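Local coordinates for alkaline phosphatase D (Bacillus subtilis, PDB 2YEQ), which hydrolyses phosphate esters, releasing phosphate from monoesters and acting as a phosphodiesterase, with iron and calcium ions in its active site, at residues A[233-236]-A[237-241]; A[252-256]-A[257-261]. All blocks are in the same frame, centred on the assembly; numbering follows the deposited sequence.

The two contacts follow one another along the chain, their centres about 9 Å apart. Contact 1 is about two turns of helix 228-245; contact 2 is the hairpin-like loop 252-261 that folds back on that helix before strand 263-267. Each is partly buried: Arg-234, Arg-235 and Tyr-239 lie inside in the first, where Leu-233 is exposed, and Ser-252, Met-259 and Leu-261 in the second, whose turn residues Asn-255, Gly-256 and Asp-258 are exposed. Regular i to i+4 bonds and an arginine-tyrosine packing make contact 1, whereas contact 2 relies on a beta turn, a serine hydroxyl and bridging waters. They meet where Arg-235 NH2 lies 2.8 Å from Pro-257 O, a probable hydrogen bond.

Contact 1 (A[233-236]-A[237-241]); sequences LRRA and AAYQA. With EDO (1,2-ethanediol), chain B.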
# COMPACT_ATOMS: atom_id res chain seq x y z
N LEU A 233 19.27 -11.51 -6.17
CA LEU A 233 19.13 -12.48 -5.10
C LEU A 233 18.30 -11.87 -3.97
O LEU A 233 17.44 -12.52 -3.39
CB LEU A 233 20.50 -12.90 -4.60
CG LEU A 233 21.31 -13.74 -5.59
CD1 LEU A 233 22.75 -13.90 -5.07
CD2 LEU A 233 20.62 -15.09 -5.78
N ARG A 234 18.57 -10.62 -3.67
CA ARG A 234 17.82 -9.91 -2.65
C ARG A 234 16.32 -9.78 -2.99
O ARG A 234 15.46 -9.98 -2.14
CB ARG A 234 18.45 -8.56 -2.46
CG ARG A 234 18.05 -7.89 -1.23
CD ARG A 234 18.77 -6.62 -1.10
NE ARG A 234 18.34 -5.93 0.09
CZ ARG A 234 18.83 -4.78 0.52
NH1 ARG A 234 19.81 -4.16 -0.12
NH2 ARG A 234 18.33 -4.26 1.63
N ARG A 235 16.01 -9.51 -4.26
CA ARG A 235 14.63 -9.41 -4.68
C ARG A 235 13.90 -10.74 -4.57
O ARG A 235 12.74 -10.78 -4.16
CB ARG A 235 14.50 -8.85 -6.11
CG ARG A 235 13.12 -8.30 -6.41
CD ARG A 235 13.04 -7.65 -7.78
NE ARG A 235 12.59 -8.56 -8.82
CZ ARG A 235 12.27 -8.18 -10.06
NH1 ARG A 235 12.42 -6.92 -10.41
NH2 ARG A 235 11.85 -9.06 -10.95
N ALA A 236 14.57 -11.83 -4.91
CA ALA A 236 14.00 -13.15 -4.73
C ALA A 236 13.66 -13.46 -3.26
O ALA A 236 12.59 -13.99 -2.97
CB ALA A 236 14.93 -14.27 -5.33
N ALA A 237 14.57 -13.12 -2.35
CA ALA A 237 14.36 -13.30 -0.91
C ALA A 237 13.18 -12.43 -0.41
O ALA A 237 12.32 -12.93 0.32
CB ALA A 237 15.61 -12.95 -0.16
N ALA A 238 13.18 -11.16 -0.79
CA ALA A 238 12.14 -10.20 -0.40
C ALA A 238 10.77 -10.58 -0.91
O ALA A 238 9.78 -10.50 -0.18
CB ALA A 238 12.50 -8.80 -0.90
N TYR A 239 10.70 -10.98 -2.18
CA TYR A 239 9.43 -11.39 -2.76
C TYR A 239 8.86 -12.65 -2.11
O TYR A 239 7.63 -12.73 -1.89
CB TYR A 239 9.54 -11.57 -4.28
CG TYR A 239 9.59 -10.30 -5.12
CD1 TYR A 239 9.62 -9.04 -4.55
CD2 TYR A 239 9.57 -10.38 -6.51
CE1 TYR A 239 9.64 -7.88 -5.35
CE2 TYR A 239 9.59 -9.25 -7.31
CZ TYR A 239 9.64 -8.01 -6.73
OH TYR A 239 9.66 -6.87 -7.52
N GLN A 240 9.73 -13.63 -1.83
CA GLN A 240 9.30 -14.85 -1.13
C GLN A 240 8.74 -14.51 0.27
O GLN A 240 7.67 -14.98 0.63
CB GLN A 240 10.43 -15.89 -1.00
CG GLN A 240 9.91 -17.20 -0.35
CD GLN A 240 10.87 -18.40 -0.45
OE1 GLN A 240 11.65 -18.54 -1.40
NE2 GLN A 240 10.76 -19.30 0.52
N ALA A 241 9.47 -13.70 1.03
CA ALA A 241 9.04 -13.31 2.38
C ALA A 241 7.72 -12.55 2.35
O ALA A 241 6.88 -12.71 3.25
CB ALA A 241 10.08 -12.48 3.07
C1 EDO B . 11.61 -19.43 -5.93
O1 EDO B . 11.50 -20.79 -6.35
C2 EDO B . 11.57 -19.31 -4.40
O2 EDO B . 10.93 -18.10 -4.01
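Arg-235 O takes the N-H of Tyr-239 at 2.8 Å, the shortest of four successive i to i+4 bonds here. Ala-238 N reaches Arg-234 O at 2.9 Å, while Ala-237 N to Leu-233 O and Gln-240 N to Ala-236 O are both 3.1 Å. This unbroken series marks regular alpha helix over about two turns of 228-245, in the calcineurin-like phosphatase domain. On one side of the helix the aliphatic part of Arg-235 lies over a face of the Tyr-239 ring: CG is 3.6 Å from the ring centroid and 17° off its normal, a CH-pi contact displaced toward the rim. Arg-235 CG stands anti to the backbone N (chi1 -160°), and a bend at chi3 then carries the guanidinium along the phenol, their planes 19° apart. NE thereby comes within 3.4 Å of Tyr-239 CE2, and the hydroxyl sits over one face of the guanidinium. The polar ends of the pair have partners beyond the helix: Arg-235 bonds to Asn-219 and Gln-280 O and probably to Pro-257 O, and the tyrosine hydroxyl to Tyr-217, while its ring stacks with Trp-208. Several bonds should thus fix the guanidinium's rotation. Arg-234, pointing to another side of the helix, bonds to Glu-175, a sodium ligand, and to Tyr-182 of helix 179-190. Further along, the extended chain of Gln-240 offers OE1 to a 1,2-ethanediol hydroxyl, O2, at 2.7 Å, while NE2 donates to Glu-244.

Contact 2 (A[252-256]-A[257-261]); sequences SLPNG and PDMQL. With PE5 (3,6,9,12,15,18,21,24-octaoxahexacosan-1-ol), chain V; EDO (1,2-ethanediol), chain C.
A type II' beta turn from Asn-255 to Asp-258 reverses the loop between helix 228-245 and strand 263-267, with Gly-256 and Pro-257 at its two corners. Gly-256, with a positive phi of 54°, occupies the first corner, a position of the II' turn at which glycine is common. The turn is closed by a single antiparallel hydrogen-bonded bridge: Asn-255 N donates to Asp-258 O at 2.9 Å, nearly straight at 171°, and Asp-258 N returns to Asn-255 O at 3.1 Å, approaching from above the carbonyl plane. One water donates to both Asn-255 O and Asp-258 OD2, tying the carboxylate to the turn.

Away from the turn, the two arms are joined by a side chain and a second water. Ser-252 OG, set beside its backbone N by a chi1 of -70°, donates to Gln-260 O at 2.7 Å, almost in line with the carbonyl. The second water donates to Leu-253 O and accepts from Gln-260 N, bridging backbone groups of the opposing arms. Between these polar links, Pro-254 and Met-259 lie side by side and point the same way, with Pro-254 CB 3.9 Å from Met-259 SD. The extended methionine also brings its CG to 3.3 Å from Ser-252 O.

Helix 228-245 backs this loop: Leu-253 and Pro-254 rest on Tyr-243, Met-259 on Tyr-239 and Pro-257 on Val-232. Leu-261 packs against Thr-207 and Trp-208, just beyond strand 203-206, as the chain approaches strand 263-267.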
# COMPACT_ATOMS: atom_id res chain seq x y z
N SER A 252 0.10 -15.81 -7.34
CA SER A 252 1.12 -14.89 -6.87
C SER A 252 2.34 -15.59 -6.23
O SER A 252 3.21 -14.91 -5.74
CB SER A 252 0.53 -13.85 -5.89
OG SER A 252 -0.33 -12.91 -6.53
N LEU A 253 2.41 -16.92 -6.22
CA LEU A 253 3.62 -17.61 -5.70
C LEU A 253 4.84 -17.17 -6.52
O LEU A 253 4.79 -17.20 -7.74
CB LEU A 253 3.46 -19.14 -5.79
CG LEU A 253 4.55 -20.04 -5.18
CD1 LEU A 253 4.51 -19.96 -3.66
CD2 LEU A 253 4.41 -21.52 -5.64
N PRO A 254 5.93 -16.74 -5.89
CA PRO A 254 7.05 -16.26 -6.68
C PRO A 254 7.85 -17.40 -7.29
O PRO A 254 7.74 -18.54 -6.86
CB PRO A 254 7.90 -15.47 -5.67
CG PRO A 254 7.54 -16.04 -4.36
CD PRO A 254 6.11 -16.46 -4.46
N ASN A 255 8.60 -17.08 -8.33
CA ASN A 255 9.54 -18.00 -8.95
C ASN A 255 10.82 -17.21 -9.12
O ASN A 255 10.93 -16.35 -9.99
CB ASN A 255 9.02 -18.49 -10.29
CG ASN A 255 9.94 -19.52 -10.94
OD1 ASN A 255 10.80 -20.08 -10.30
ND2 ASN A 255 9.77 -19.73 -12.23
N GLY A 256 11.77 -17.47 -8.23
CA GLY A 256 12.97 -16.67 -8.10
C GLY A 256 12.62 -15.21 -7.89
O GLY A 256 11.79 -14.86 -7.04
N PRO A 257 13.23 -14.35 -8.70
CA PRO A 257 13.03 -12.91 -8.54
C PRO A 257 11.72 -12.36 -9.16
O PRO A 257 11.52 -11.15 -9.14
CB PRO A 257 14.22 -12.34 -9.29
CG PRO A 257 14.39 -13.29 -10.44
CD PRO A 257 14.14 -14.64 -9.83
N ASP A 258 10.88 -13.22 -9.70
CA ASP A 258 9.66 -12.83 -10.41
C ASP A 258 8.41 -13.24 -9.66
O ASP A 258 8.36 -14.35 -9.12
CB ASP A 258 9.63 -13.46 -11.80
CG ASP A 258 10.88 -13.14 -12.61
OD1 ASP A 258 11.25 -11.95 -12.71
OD2 ASP A 258 11.52 -14.08 -13.09
N MET A 259 7.39 -12.38 -9.68
CA MET A 259 6.17 -12.62 -8.90
C MET A 259 4.98 -11.83 -9.46
O MET A 259 5.05 -10.61 -9.60
CB MET A 259 6.43 -12.25 -7.45
CG MET A 259 5.27 -12.50 -6.51
SD MET A 259 5.75 -12.40 -4.77
CE MET A 259 4.13 -12.08 -4.01
N GLN A 260 3.89 -12.53 -9.77
CA GLN A 260 2.71 -11.89 -10.33
C GLN A 260 1.92 -11.21 -9.21
O GLN A 260 1.27 -11.88 -8.43
CB GLN A 260 1.83 -12.90 -11.06
CG GLN A 260 0.61 -12.30 -11.75
CD GLN A 260 1.01 -11.27 -12.79
OE1 GLN A 260 1.86 -11.54 -13.63
NE2 GLN A 260 0.44 -10.09 -12.72
N LEU A 261 2.02 -9.89 -9.11
CA LEU A 261 1.27 -9.15 -8.11
C LEU A 261 0.19 -8.26 -8.74
O LEU A 261 -0.89 -8.11 -8.18
CB LEU A 261 2.19 -8.33 -7.24
CG LEU A 261 1.61 -7.83 -5.91
CD1 LEU A 261 1.10 -9.00 -5.01
CD2 LEU A 261 2.63 -7.02 -5.17
C50 PE5 V . -1.28 -11.89 -16.81
O1 PE5 V . -1.63 -11.67 -15.44
C1 PE5 V . -2.95 -11.11 -15.27
C2 PE5 V . -3.17 -10.73 -13.80
O2 PE5 V . -3.73 -11.85 -13.09
C3 PE5 V . -3.46 -11.90 -11.68
C4 PE5 V . -3.48 -13.33 -11.17
C1 EDO C . 8.65 -21.81 -3.83
O1 EDO C . 8.35 -20.52 -4.40
C2 EDO C . 9.01 -21.70 -2.35
O2 EDO C . 10.21 -22.41 -2.05
O HOH W 1 3.63 -15.42 -9.41
O HOH W 2 11.65 -16.73 -12.52